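Local structure of deoxyribodipyrimidine photo-lyase (Oryza sativa Japonica Group, 3UMV) at residues L326-L340 with P431-H445. The protein binds FAD and uses light to split cyclobutane pyrimidine dimers in UV-damaged DNA back into separate pyrimidines. Numbering follows the deposited sequence.
Sequences LADNFCYYQPQYDSL and PSGYVGCMWSICGLH. With FAD (flavin-adenine dinucleotide), chain I; EDO (1,2-ethanediol), chain D.
Pro-431 rests against Cys-331 and Asp-328 where two helices of the FAD-binding helical domain of this class II photolyase cross almost at right angles (89°), their axes 8.5 Å apart. Asp-328 OD2 lies against Pro-431 CG (3.3 Å), while OD1 forms a salt bridge with Arg-46. Ser-432 turns OG between the methyl of Ala-327 (3.6 Å to CB) and the adenine of FAD. Gly-433 and Gly-436 let the helix lie directly on the flavin, with Gly-433 CA 3.2 Å from FAD N5; Tyr-434, Val-435 and Met-438 point toward residues 326-340. Tyr-434 offers a ring face to Tyr-337 CE1 in a tilted edge-to-face pair, planes at 62°; one water joins the two hydroxyls, and that of Tyr-337 is also hydrogen-bonded to the backbone N of Arg-141. Val-435 sends CG2, anti to its carbonyl carbon, into the angle between Ala-327 CB and the Phe-330 ring. Met-438, bent at both chi2 and chi3, folds its thioether against the turn at 336-339, bringing CE 3.4 Å from Ser-339 O. Past Gly-443, whose positive phi turns the chain out of the helix, Leu-444 sets CD2 over the centre of the Phe-330 ring, a CH-pi contact 3.4 Å from the centroid. His-445 is sandwiched: Leu-444 CG lies over one imidazole face, and Leu-326 CD2 sits over the other, 3.6 Å from the ring centroid.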
ATOM      1  N   LEU A 326       6.167  -8.801  -4.547  1.00 11.58           N
ATOM      2  CA  LEU A 326       5.620 -10.147  -4.475  1.00 14.89           C
ATOM      3  C   LEU A 326       4.172 -10.105  -3.985  1.00 14.72           C
ATOM      4  O   LEU A 326       3.352 -10.913  -4.417  1.00 10.42           O
ATOM      5  CB  LEU A 326       6.473 -11.035  -3.562  1.00 12.26           C
ATOM      6  CG  LEU A 326       5.872 -12.421  -3.265  1.00 12.93           C
ATOM      7  CD1 LEU A 326       5.750 -13.295  -4.508  1.00 13.94           C
ATOM      8  CD2 LEU A 326       6.704 -13.093  -2.206  1.00 11.81           C
ATOM      9  N   ALA A 327       3.854  -9.161  -3.099  1.00 13.59           N
ATOM     10  CA  ALA A 327       2.475  -9.028  -2.647  1.00 11.71           C
ATOM     11  C   ALA A 327       1.558  -8.561  -3.771  1.00 12.97           C
ATOM     12  O   ALA A 327       0.427  -9.042  -3.857  1.00 16.65           O
ATOM     13  CB  ALA A 327       2.353  -8.100  -1.423  1.00 12.08           C
ATOM     14  N   ASP A 328       2.016  -7.611  -4.600  1.00  8.54           N
ATOM     15  CA  ASP A 328       1.233  -7.214  -5.787  1.00 10.19           C
ATOM     16  C   ASP A 328       1.048  -8.410  -6.733  1.00 13.25           C
ATOM     17  O   ASP A 328      -0.040  -8.650  -7.267  1.00 15.46           O
ATOM     18  CB  ASP A 328       1.848  -6.020  -6.529  1.00 11.19           C
ATOM     19  CG  ASP A 328       1.172  -4.689  -6.172  1.00 17.13           C
ATOM     20  OD1 ASP A 328       1.067  -3.782  -7.046  1.00 15.80           O
ATOM     21  OD2 ASP A 328       0.732  -4.559  -5.007  1.00 15.55           O
ATOM     22  N   ASN A 329       2.130  -9.158  -6.941  1.00 14.24           N
ATOM     23  CA  ASN A 329       2.081 -10.352  -7.770  1.00 11.68           C
ATOM     24  C   ASN A 329       0.954 -11.264  -7.302  1.00 13.53           C
ATOM     25  O   ASN A 329       0.124 -11.704  -8.098  1.00 12.38           O
ATOM     26  CB  ASN A 329       3.419 -11.076  -7.716  1.00 13.18           C
ATOM     27  CG  ASN A 329       3.364 -12.457  -8.342  1.00 15.03           C
ATOM     28  OD1 ASN A 329       3.210 -13.450  -7.640  1.00 13.99           O
ATOM     29  ND2 ASN A 329       3.458 -12.521  -9.660  1.00 14.01           N
ATOM     30  N   PHE A 330       0.910 -11.515  -5.998  1.00 12.41           N
ATOM     31  CA  PHE A 330      -0.066 -12.446  -5.471  1.00 13.02           C
ATOM     32  C   PHE A 330      -1.485 -11.935  -5.633  1.00 11.18           C
ATOM     33  O   PHE A 330      -2.357 -12.647  -6.135  1.00 14.06           O
ATOM     34  CB  PHE A 330       0.226 -12.767  -4.012  1.00 11.83           C
ATOM     35  CG  PHE A 330      -0.790 -13.673  -3.393  1.00 10.38           C
ATOM     36  CD1 PHE A 330      -0.784 -15.040  -3.664  1.00 13.13           C
ATOM     37  CD2 PHE A 330      -1.750 -13.166  -2.544  1.00  9.93           C
ATOM     38  CE1 PHE A 330      -1.732 -15.875  -3.090  1.00 10.46           C
ATOM     39  CE2 PHE A 330      -2.703 -14.015  -1.961  1.00 13.40           C
ATOM     40  CZ  PHE A 330      -2.688 -15.351  -2.233  1.00 12.25           C
ATOM     41  N   CYS A 331      -1.736 -10.705  -5.211  1.00 11.78           N
ATOM     42  CA  CYS A 331      -3.094 -10.186  -5.306  1.00 11.19           C
ATOM     43  C   CYS A 331      -3.563 -10.034  -6.768  1.00 13.95           C
ATOM     44  O   CYS A 331      -4.732 -10.232  -7.070  1.00 14.24           O
ATOM     45  CB  CYS A 331      -3.242  -8.873  -4.535  1.00 13.23           C
ATOM     46  SG  CYS A 331      -2.952  -9.023  -2.762  1.00 14.29           S
ATOM     47  N   TYR A 332      -2.642  -9.710  -7.675  1.00 14.23           N
ATOM     48  CA  TYR A 332      -2.992  -9.542  -9.080  1.00 11.72           C
ATOM     49  C   TYR A 332      -3.430 -10.865  -9.726  1.00 13.81           C
ATOM     50  O   TYR A 332      -4.384 -10.886 -10.498  1.00 14.72           O
ATOM     51  CB  TYR A 332      -1.811  -8.919  -9.839  1.00  9.35           C
ATOM     52  CG  TYR A 332      -2.074  -8.732 -11.318  1.00 14.89           C
ATOM     53  CD1 TYR A 332      -2.899  -7.701 -11.771  1.00 14.40           C
ATOM     54  CD2 TYR A 332      -1.487  -9.568 -12.261  1.00 18.00           C
ATOM     55  CE1 TYR A 332      -3.138  -7.520 -13.111  1.00 18.30           C
ATOM     56  CE2 TYR A 332      -1.723  -9.381 -13.614  1.00 19.83           C
ATOM     57  CZ  TYR A 332      -2.551  -8.354 -14.024  1.00 23.82           C
ATOM     58  OH  TYR A 332      -2.806  -8.151 -15.360  1.00 28.63           O
ATOM     59  N   TYR A 333      -2.758 -11.967  -9.382  1.00 14.22           N
ATOM     60  CA  TYR A 333      -3.012 -13.253 -10.030  1.00 16.69           C
ATOM     61  C   TYR A 333      -3.934 -14.179  -9.250  1.00 16.95           C
ATOM     62  O   TYR A 333      -4.481 -15.124  -9.825  1.00 20.59           O
ATOM     63  CB  TYR A 333      -1.709 -14.004 -10.358  1.00 15.99           C
ATOM     64  CG  TYR A 333      -0.923 -13.417 -11.504  1.00 12.80           C
ATOM     65  CD1 TYR A 333      -1.443 -13.409 -12.793  1.00 15.15           C
ATOM     66  CD2 TYR A 333       0.338 -12.870 -11.305  1.00 13.92           C
ATOM     67  CE1 TYR A 333      -0.727 -12.871 -13.853  1.00 16.71           C
ATOM     68  CE2 TYR A 333       1.063 -12.331 -12.362  1.00 17.60           C
ATOM     69  CZ  TYR A 333       0.519 -12.337 -13.631  1.00 17.13           C
ATOM     70  OH  TYR A 333       1.218 -11.807 -14.686  1.00 21.02           O
ATOM     71  N   GLN A 334      -4.089 -13.923  -7.951  1.00 14.48           N
ATOM     72  CA  GLN A 334      -4.959 -14.729  -7.089  1.00 15.38           C
ATOM     73  C   GLN A 334      -6.167 -13.892  -6.658  1.00 14.59           C
ATOM     74  O   GLN A 334      -6.079 -13.100  -5.707  1.00 16.27           O
ATOM     75  CB  GLN A 334      -4.162 -15.242  -5.879  1.00 10.91           C
ATOM     76  CG  GLN A 334      -4.986 -16.054  -4.839  1.00 18.73           C
ATOM     77  CD  GLN A 334      -5.868 -17.133  -5.471  1.00 17.17           C
ATOM     78  OE1 GLN A 334      -7.029 -16.882  -5.800  1.00 19.70           O
ATOM     79  NE2 GLN A 334      -5.324 -18.342  -5.628  1.00 21.04           N
ATOM     80  N   PRO A 335      -7.303 -14.056  -7.355  1.00 17.97           N
ATOM     81  CA  PRO A 335      -8.513 -13.274  -7.054  1.00 22.58           C
ATOM     82  C   PRO A 335      -8.997 -13.440  -5.621  1.00 19.48           C
ATOM     83  O   PRO A 335      -9.607 -12.520  -5.091  1.00 22.55           O
ATOM     84  CB  PRO A 335      -9.558 -13.856  -8.018  1.00 24.34           C
ATOM     85  CG  PRO A 335      -8.779 -14.384  -9.140  1.00 19.67           C
ATOM     86  CD  PRO A 335      -7.513 -14.941  -8.514  1.00 20.62           C
ATOM     87  N   GLN A 336      -8.733 -14.589  -5.015  1.00 17.17           N
ATOM     88  CA  GLN A 336      -9.138 -14.859  -3.641  1.00 16.45           C
ATOM     89  C   GLN A 336      -7.981 -14.648  -2.667  1.00 13.00           C
ATOM     90  O   GLN A 336      -7.643 -15.525  -1.851  1.00 12.73           O
ATOM     91  CB  GLN A 336      -9.728 -16.269  -3.526  1.00 17.01           C
ATOM     92  CG  GLN A 336     -11.072 -16.390  -4.228  1.00 22.88           C
ATOM     93  CD  GLN A 336     -11.556 -17.827  -4.321  1.00 31.47           C
ATOM     94  OE1 GLN A 336     -12.406 -18.263  -3.544  1.00 34.05           O
ATOM     95  NE2 GLN A 336     -11.004 -18.573  -5.268  1.00 32.87           N
ATOM     96  N   TYR A 337      -7.397 -13.458  -2.735  1.00 14.97           N
ATOM     97  CA  TYR A 337      -6.164 -13.169  -2.011  1.00 13.04           C
ATOM     98  C   TYR A 337      -6.393 -12.897  -0.530  1.00 15.58           C
ATOM     99  O   TYR A 337      -5.438 -12.795   0.233  1.00 13.82           O
ATOM    100  CB  TYR A 337      -5.422 -11.992  -2.660  1.00 13.33           C
ATOM    101  CG  TYR A 337      -6.263 -10.742  -2.809  1.00 16.68           C
ATOM    102  CD1 TYR A 337      -6.607  -9.973  -1.693  1.00 13.85           C
ATOM    103  CD2 TYR A 337      -6.718 -10.341  -4.054  1.00 16.12           C
ATOM    104  CE1 TYR A 337      -7.386  -8.830  -1.822  1.00 13.38           C
ATOM    105  CE2 TYR A 337      -7.500  -9.195  -4.198  1.00 17.82           C
ATOM    106  CZ  TYR A 337      -7.830  -8.455  -3.086  1.00 13.72           C
ATOM    107  OH  TYR A 337      -8.588  -7.328  -3.248  1.00 16.83           O
ATOM    108  N   ASP A 338      -7.659 -12.805  -0.119  1.00 14.87           N
ATOM    109  CA  ASP A 338      -7.998 -12.507   1.271  1.00 13.92           C
ATOM    110  C   ASP A 338      -8.821 -13.624   1.909  1.00 15.11           C
ATOM    111  O   ASP A 338      -9.608 -13.374   2.820  1.00 19.56           O
ATOM    112  CB  ASP A 338      -8.800 -11.194   1.355  1.00 14.49           C
ATOM    113  CG  ASP A 338     -10.085 -11.232   0.519  1.00 21.63           C
ATOM    114  OD1 ASP A 338     -10.970 -10.381   0.752  1.00 22.52           O
ATOM    115  OD2 ASP A 338     -10.222 -12.114  -0.359  1.00 19.79           O
ATOM    116  N   SER A 339      -8.632 -14.852   1.427  0.50 14.99           N
ATOM    117  CA  SER A 339      -9.421 -15.990   1.889  0.50 16.94           C
ATOM    118  C   SER A 339      -8.566 -17.257   1.886  0.50 14.62           C
ATOM    119  O   SER A 339      -7.572 -17.341   1.157  0.50 13.87           O
ATOM    120  CB  SER A 339     -10.647 -16.174   0.987  0.50 20.46           C
ATOM    121  OG  SER A 339     -11.676 -16.877   1.656  0.50 24.39           O
ATOM    122  N   LEU A 340      -8.944 -18.239   2.697  1.00 14.33           N
ATOM    123  CA  LEU A 340      -8.157 -19.467   2.803  1.00 14.77           C
ATOM    124  C   LEU A 340      -8.040 -20.130   1.440  1.00 11.09           C
ATOM    125  O   LEU A 340      -7.058 -20.805   1.147  1.00 16.87           O
ATOM    126  CB  LEU A 340      -8.789 -20.432   3.814  1.00 16.03           C
ATOM    127  CG  LEU A 340      -8.122 -21.798   3.977  1.00 17.35           C
ATOM    128  CD1 LEU A 340      -6.675 -21.637   4.441  1.00 18.77           C
ATOM    129  CD2 LEU A 340      -8.908 -22.669   4.973  1.00 17.26           C
ATOM    130  N   PRO A 431      -2.264  -4.582  -0.628  1.00 11.03           N
ATOM    131  CA  PRO A 431      -1.861  -5.945  -0.984  1.00 12.26           C
ATOM    132  C   PRO A 431      -0.935  -6.580   0.066  1.00 10.36           C
ATOM    133  O   PRO A 431      -1.062  -7.759   0.397  1.00 14.29           O
ATOM    134  CB  PRO A 431      -1.135  -5.741  -2.313  1.00 11.06           C
ATOM    135  CG  PRO A 431      -1.833  -4.533  -2.903  1.00 11.62           C
ATOM    136  CD  PRO A 431      -2.065  -3.632  -1.738  1.00 12.38           C
ATOM    137  N   SER A 432       0.002  -5.799   0.585  1.00  8.92           N
ATOM    138  CA  SER A 432       0.932  -6.310   1.581  1.00  8.54           C
ATOM    139  C   SER A 432       0.291  -6.626   2.924  1.00 13.68           C
ATOM    140  O   SER A 432       0.841  -7.396   3.689  1.00 14.60           O
ATOM    141  CB  SER A 432       2.108  -5.353   1.788  1.00  7.89           C
ATOM    142  OG  SER A 432       2.860  -5.193   0.592  1.00 14.43           O
ATOM    143  N   GLY A 433      -0.849  -6.011   3.227  1.00  9.08           N
ATOM    144  CA  GLY A 433      -1.605  -6.364   4.419  1.00  9.46           C
ATOM    145  C   GLY A 433      -2.292  -7.707   4.276  1.00  9.65           C
ATOM    146  O   GLY A 433      -2.220  -8.550   5.175  1.00 10.00           O
ATOM    147  N   TYR A 434      -2.966  -7.904   3.150  1.00 13.38           N
ATOM    148  CA  TYR A 434      -3.585  -9.185   2.869  1.00  9.47           C
ATOM    149  C   TYR A 434      -2.521 -10.256   2.849  1.00 10.02           C
ATOM    150  O   TYR A 434      -2.682 -11.326   3.456  1.00 10.85           O
ATOM    151  CB  TYR A 434      -4.314  -9.154   1.531  1.00 10.24           C
ATOM    152  CG  TYR A 434      -5.495  -8.202   1.527  1.00 12.66           C
ATOM    153  CD1 TYR A 434      -5.460  -7.028   0.813  1.00 11.62           C
ATOM    154  CD2 TYR A 434      -6.642  -8.499   2.249  1.00 21.70           C
ATOM    155  CE1 TYR A 434      -6.527  -6.156   0.815  1.00 15.08           C
ATOM    156  CE2 TYR A 434      -7.725  -7.649   2.245  1.00 22.72           C
ATOM    157  CZ  TYR A 434      -7.667  -6.482   1.525  1.00 22.91           C
ATOM    158  OH  TYR A 434      -8.762  -5.641   1.525  1.00 23.69           O
ATOM    159  N   VAL A 435      -1.412  -9.969   2.169  1.00 10.27           N
ATOM    160  CA  VAL A 435      -0.347 -10.956   2.045  1.00  9.13           C
ATOM    161  C   VAL A 435       0.352 -11.253   3.382  1.00 11.93           C
ATOM    162  O   VAL A 435       0.686 -12.399   3.652  1.00 13.43           O
ATOM    163  CB  VAL A 435       0.636 -10.637   0.884  1.00 10.31           C
ATOM    164  CG1 VAL A 435       1.884 -11.555   0.909  1.00 10.08           C
ATOM    165  CG2 VAL A 435      -0.105 -10.826  -0.439  1.00  9.74           C
ATOM    166  N   GLY A 436       0.550 -10.230   4.213  1.00 10.70           N
ATOM    167  CA  GLY A 436       1.116 -10.423   5.546  1.00 11.32           C
ATOM    168  C   GLY A 436       0.261 -11.349   6.405  1.00 10.96           C
ATOM    169  O   GLY A 436       0.771 -12.268   7.054  1.00 12.24           O
ATOM    170  N   CYS A 437      -1.045 -11.115   6.398  1.00 10.84           N
ATOM    171  CA  CYS A 437      -1.978 -11.964   7.151  1.00 14.47           C
ATOM    172  C   CYS A 437      -1.967 -13.384   6.591  1.00 12.82           C
ATOM    173  O   CYS A 437      -1.955 -14.365   7.360  1.00 12.33           O
ATOM    174  CB  CYS A 437      -3.390 -11.373   7.119  1.00 14.66           C
ATOM    175  SG  CYS A 437      -3.527  -9.822   8.049  1.00 13.30           S
ATOM    176  N   MET A 438      -1.959 -13.492   5.257  1.00  9.81           N
ATOM    177  CA  MET A 438      -1.889 -14.801   4.614  1.00 11.71           C
ATOM    178  C   MET A 438      -0.561 -15.511   4.887  1.00 12.58           C
ATOM    179  O   MET A 438      -0.526 -16.727   5.020  1.00 13.04           O
ATOM    180  CB  MET A 438      -2.138 -14.690   3.110  1.00 10.78           C
ATOM    181  CG  MET A 438      -3.539 -14.284   2.746  1.00 13.57           C
ATOM    182  SD  MET A 438      -4.727 -15.651   2.805  1.00 15.75           S
ATOM    183  CE  MET A 438      -4.315 -16.511   1.271  1.00 14.78           C
ATOM    184  N   TRP A 439       0.537 -14.764   4.953  1.00 10.83           N
ATOM    185  CA  TRP A 439       1.817 -15.408   5.273  1.00 13.70           C
ATOM    186  C   TRP A 439       1.729 -16.028   6.669  1.00 10.78           C
ATOM    187  O   TRP A 439       2.144 -17.161   6.906  1.00 13.92           O
ATOM    188  CB  TRP A 439       2.958 -14.384   5.218  1.00 12.77           C
ATOM    189  CG  TRP A 439       4.321 -14.948   5.539  1.00 16.34           C
ATOM    190  CD1 TRP A 439       5.252 -15.411   4.645  1.00 22.20           C
ATOM    191  CD2 TRP A 439       4.917 -15.080   6.839  1.00 19.08           C
ATOM    192  NE1 TRP A 439       6.377 -15.837   5.312  1.00 21.82           N
ATOM    193  CE2 TRP A 439       6.197 -15.642   6.656  1.00 19.20           C
ATOM    194  CE3 TRP A 439       4.489 -14.785   8.134  1.00 20.22           C
ATOM    195  CZ2 TRP A 439       7.049 -15.914   7.725  1.00 23.38           C
ATOM    196  CZ3 TRP A 439       5.343 -15.053   9.198  1.00 22.31           C
ATOM    197  CH2 TRP A 439       6.601 -15.613   8.983  1.00 21.99           C
ATOM    198  N   SER A 440       1.163 -15.269   7.597  1.00 10.70           N
ATOM    199  CA  SER A 440       1.145 -15.647   9.004  1.00 11.20           C
ATOM    200  C   SER A 440       0.221 -16.820   9.270  1.00 10.40           C
ATOM    201  O   SER A 440       0.583 -17.761   9.978  1.00 12.82           O
ATOM    202  CB  SER A 440       0.699 -14.446   9.843  1.00 15.56           C
ATOM    203  OG  SER A 440       1.610 -13.380   9.658  1.00 16.90           O
ATOM    204  N   ILE A 441      -0.963 -16.761   8.684  1.00 12.05           N
ATOM    205  CA  ILE A 441      -2.046 -17.642   9.084  1.00  9.35           C
ATOM    206  C   ILE A 441      -2.144 -18.855   8.145  1.00 13.47           C
ATOM    207  O   ILE A 441      -2.522 -19.937   8.575  1.00 17.03           O
ATOM    208  CB  ILE A 441      -3.372 -16.837   9.182  1.00  8.10           C
ATOM    209  CG1 ILE A 441      -3.266 -15.863  10.357  1.00 12.68           C
ATOM    210  CG2 ILE A 441      -4.603 -17.745   9.331  1.00 13.13           C
ATOM    211  CD1 ILE A 441      -4.417 -14.909  10.494  1.00 16.49           C
ATOM    212  N   CYS A 442      -1.741 -18.674   6.885  1.00 11.89           N
ATOM    213  CA  CYS A 442      -1.918 -19.680   5.830  1.00 11.58           C
ATOM    214  C   CYS A 442      -0.606 -20.072   5.151  1.00 14.99           C
ATOM    215  O   CYS A 442      -0.617 -20.748   4.131  1.00 15.68           O
ATOM    216  CB  CYS A 442      -2.894 -19.187   4.760  1.00 14.99           C
ATOM    217  SG  CYS A 442      -4.478 -18.787   5.417  1.00 21.48           S
ATOM    218  N   GLY A 443       0.508 -19.642   5.730  1.00 12.16           N
ATOM    219  CA  GLY A 443       1.832 -19.970   5.234  1.00 13.68           C
ATOM    220  C   GLY A 443       2.140 -19.504   3.818  1.00 14.29           C
ATOM    221  O   GLY A 443       3.008 -20.056   3.160  1.00 13.71           O
ATOM    222  N   LEU A 444       1.424 -18.486   3.345  1.00 12.62           N
ATOM    223  CA  LEU A 444       1.639 -17.975   1.994  1.00 13.42           C
ATOM    224  C   LEU A 444       3.082 -17.500   1.863  1.00 11.52           C
ATOM    225  O   LEU A 444       3.594 -16.826   2.749  1.00 13.34           O
ATOM    226  CB  LEU A 444       0.674 -16.817   1.707  1.00 14.92           C
ATOM    227  CG  LEU A 444       0.767 -16.182   0.310  1.00 15.55           C
ATOM    228  CD1 LEU A 444       0.495 -17.218  -0.767  1.00 17.78           C
ATOM    229  CD2 LEU A 444      -0.160 -14.979   0.148  1.00 11.98           C
ATOM    230  N   HIS A 445       3.729 -17.886   0.764  1.00 11.89           N
ATOM    231  CA  HIS A 445       5.122 -17.500   0.471  1.00 12.04           C
ATOM    232  C   HIS A 445       6.134 -18.071   1.466  1.00 19.54           C
ATOM    233  O   HIS A 445       7.305 -17.683   1.451  1.00 20.42           O
ATOM    234  CB  HIS A 445       5.299 -15.983   0.410  1.00 16.03           C
ATOM    235  CG  HIS A 445       4.371 -15.285  -0.533  1.00 13.30           C
ATOM    236  ND1 HIS A 445       4.026 -15.788  -1.771  1.00 15.10           N
ATOM    237  CD2 HIS A 445       3.730 -14.094  -0.418  1.00  9.02           C
ATOM    238  CE1 HIS A 445       3.208 -14.941  -2.375  1.00 10.39           C
ATOM    239  NE2 HIS A 445       3.015 -13.906  -1.575  1.00 18.56           N
TER
HETATM  240  PA  FAD I 801      10.771  -1.576   6.675  1.00 15.32           P
HETATM  241  O1A FAD I 801      11.376  -2.751   7.381  1.00 20.21           O
HETATM  242  O2A FAD I 801      11.584  -0.314   6.749  1.00 16.35           O
HETATM  243  O5B FAD I 801      10.495  -1.998   5.156  1.00 16.20           O
HETATM  244  C5B FAD I 801      10.573  -1.071   4.095  1.00 20.26           C
HETATM  245  C4B FAD I 801       9.487  -1.375   3.057  1.00 15.98           C
HETATM  246  O4B FAD I 801       9.598  -2.693   2.542  1.00 14.28           O
HETATM  247  C3B FAD I 801       8.097  -1.318   3.660  1.00 17.49           C
HETATM  248  O3B FAD I 801       7.610   0.002   3.714  1.00 17.24           O
HETATM  249  C2B FAD I 801       7.321  -2.151   2.684  1.00 14.42           C
HETATM  250  O2B FAD I 801       7.090  -1.405   1.503  1.00 18.60           O
HETATM  251  C1B FAD I 801       8.311  -3.235   2.341  1.00 15.20           C
HETATM  252  N9A FAD I 801       8.111  -4.420   3.191  1.00 14.24           N
HETATM  253  C8A FAD I 801       8.740  -4.725   4.368  1.00 16.30           C
HETATM  254  N7A FAD I 801       8.256  -5.914   4.797  1.00 13.66           N
HETATM  255  C5A FAD I 801       7.316  -6.357   3.915  1.00 13.15           C
HETATM  256  C6A FAD I 801       6.503  -7.494   3.838  1.00 14.39           C
HETATM  257  N6A FAD I 801       6.606  -8.498   4.708  1.00 18.62           N
HETATM  258  N1A FAD I 801       5.638  -7.647   2.777  1.00 14.33           N
HETATM  259  C2A FAD I 801       5.583  -6.689   1.792  1.00 16.42           C
HETATM  260  N3A FAD I 801       6.380  -5.569   1.870  1.00 15.00           N
HETATM  261  C4A FAD I 801       7.236  -5.419   2.905  1.00 14.60           C
HETATM  262  N1  FAD I 801       2.657  -3.965   5.054  1.00  9.88           N
HETATM  263  C2  FAD I 801       1.949  -2.900   4.579  1.00 14.62           C
HETATM  264  O2  FAD I 801       2.533  -2.113   3.834  1.00 15.69           O
HETATM  265  N3  FAD I 801       0.615  -2.738   4.911  1.00 11.32           N
HETATM  266  C4  FAD I 801      -0.017  -3.643   5.745  1.00 13.20           C
HETATM  267  O4  FAD I 801      -1.206  -3.492   6.043  1.00 14.63           O
HETATM  268  C4X FAD I 801       0.710  -4.731   6.214  1.00 15.67           C
HETATM  269  N5  FAD I 801       0.144  -5.659   7.056  1.00 16.42           N
HETATM  270  C5X FAD I 801       0.877  -6.744   7.496  1.00 13.22           C
HETATM  271  C6  FAD I 801       0.281  -7.701   8.328  1.00 10.28           C
HETATM  272  C7  FAD I 801       1.021  -8.798   8.779  1.00 10.31           C
HETATM  273  C7M FAD I 801       0.353  -9.821   9.661  1.00  9.76           C
HETATM  274  C8  FAD I 801       2.361  -8.922   8.399  1.00 11.96           C
HETATM  275  C8M FAD I 801       3.208 -10.073   8.854  1.00 12.83           C
HETATM  276  C9  FAD I 801       2.941  -7.962   7.588  1.00  9.70           C
HETATM  277  C9A FAD I 801       2.205  -6.882   7.136  1.00 11.51           C
HETATM  278  N10 FAD I 801       2.794  -5.930   6.329  1.00 10.48           N
HETATM  279  C10 FAD I 801       2.039  -4.876   5.873  1.00  9.86           C
HETATM  280  C1' FAD I 801       4.252  -6.026   5.903  1.00 12.56           C
HETATM  281  C2' FAD I 801       5.248  -5.308   6.867  1.00 12.97           C
HETATM  282  O2' FAD I 801       5.060  -5.622   8.252  1.00 14.04           O
HETATM  283  C3' FAD I 801       5.253  -3.774   6.734  1.00 12.98           C
HETATM  284  O3' FAD I 801       5.389  -3.429   5.381  1.00 13.37           O
HETATM  285  C4' FAD I 801       6.381  -3.100   7.519  1.00 15.73           C
HETATM  286  O4' FAD I 801       6.267  -3.424   8.892  1.00 18.20           O
HETATM  287  C5' FAD I 801       6.285  -1.592   7.289  1.00 13.94           C
HETATM  288  O5' FAD I 801       7.085  -0.811   8.143  1.00 11.85           O
HETATM  289  P   FAD I 801       8.365  -0.054   7.540  1.00 13.52           P
HETATM  290  O1P FAD I 801       7.987   0.747   6.310  1.00 15.62           O
HETATM  291  O2P FAD I 801       8.993   0.793   8.617  1.00 14.02           O
HETATM  292  O3P FAD I 801       9.257  -1.363   7.237  1.00 15.16           O
HETATM  293  C1  EDO D 703      10.023 -20.933   1.360  1.00 38.29           C
HETATM  294  O1  EDO D 703      11.194 -21.068   2.069  1.00 41.20           O
HETATM  295  C2  EDO D 703       9.505 -19.701   1.066  1.00 38.02           C
HETATM  296  O2  EDO D 703       9.933 -18.562   1.717  1.00 39.03           O
HETATM  297  O   HOH W   1      -9.749  -6.025  -1.321  1.00 19.05           O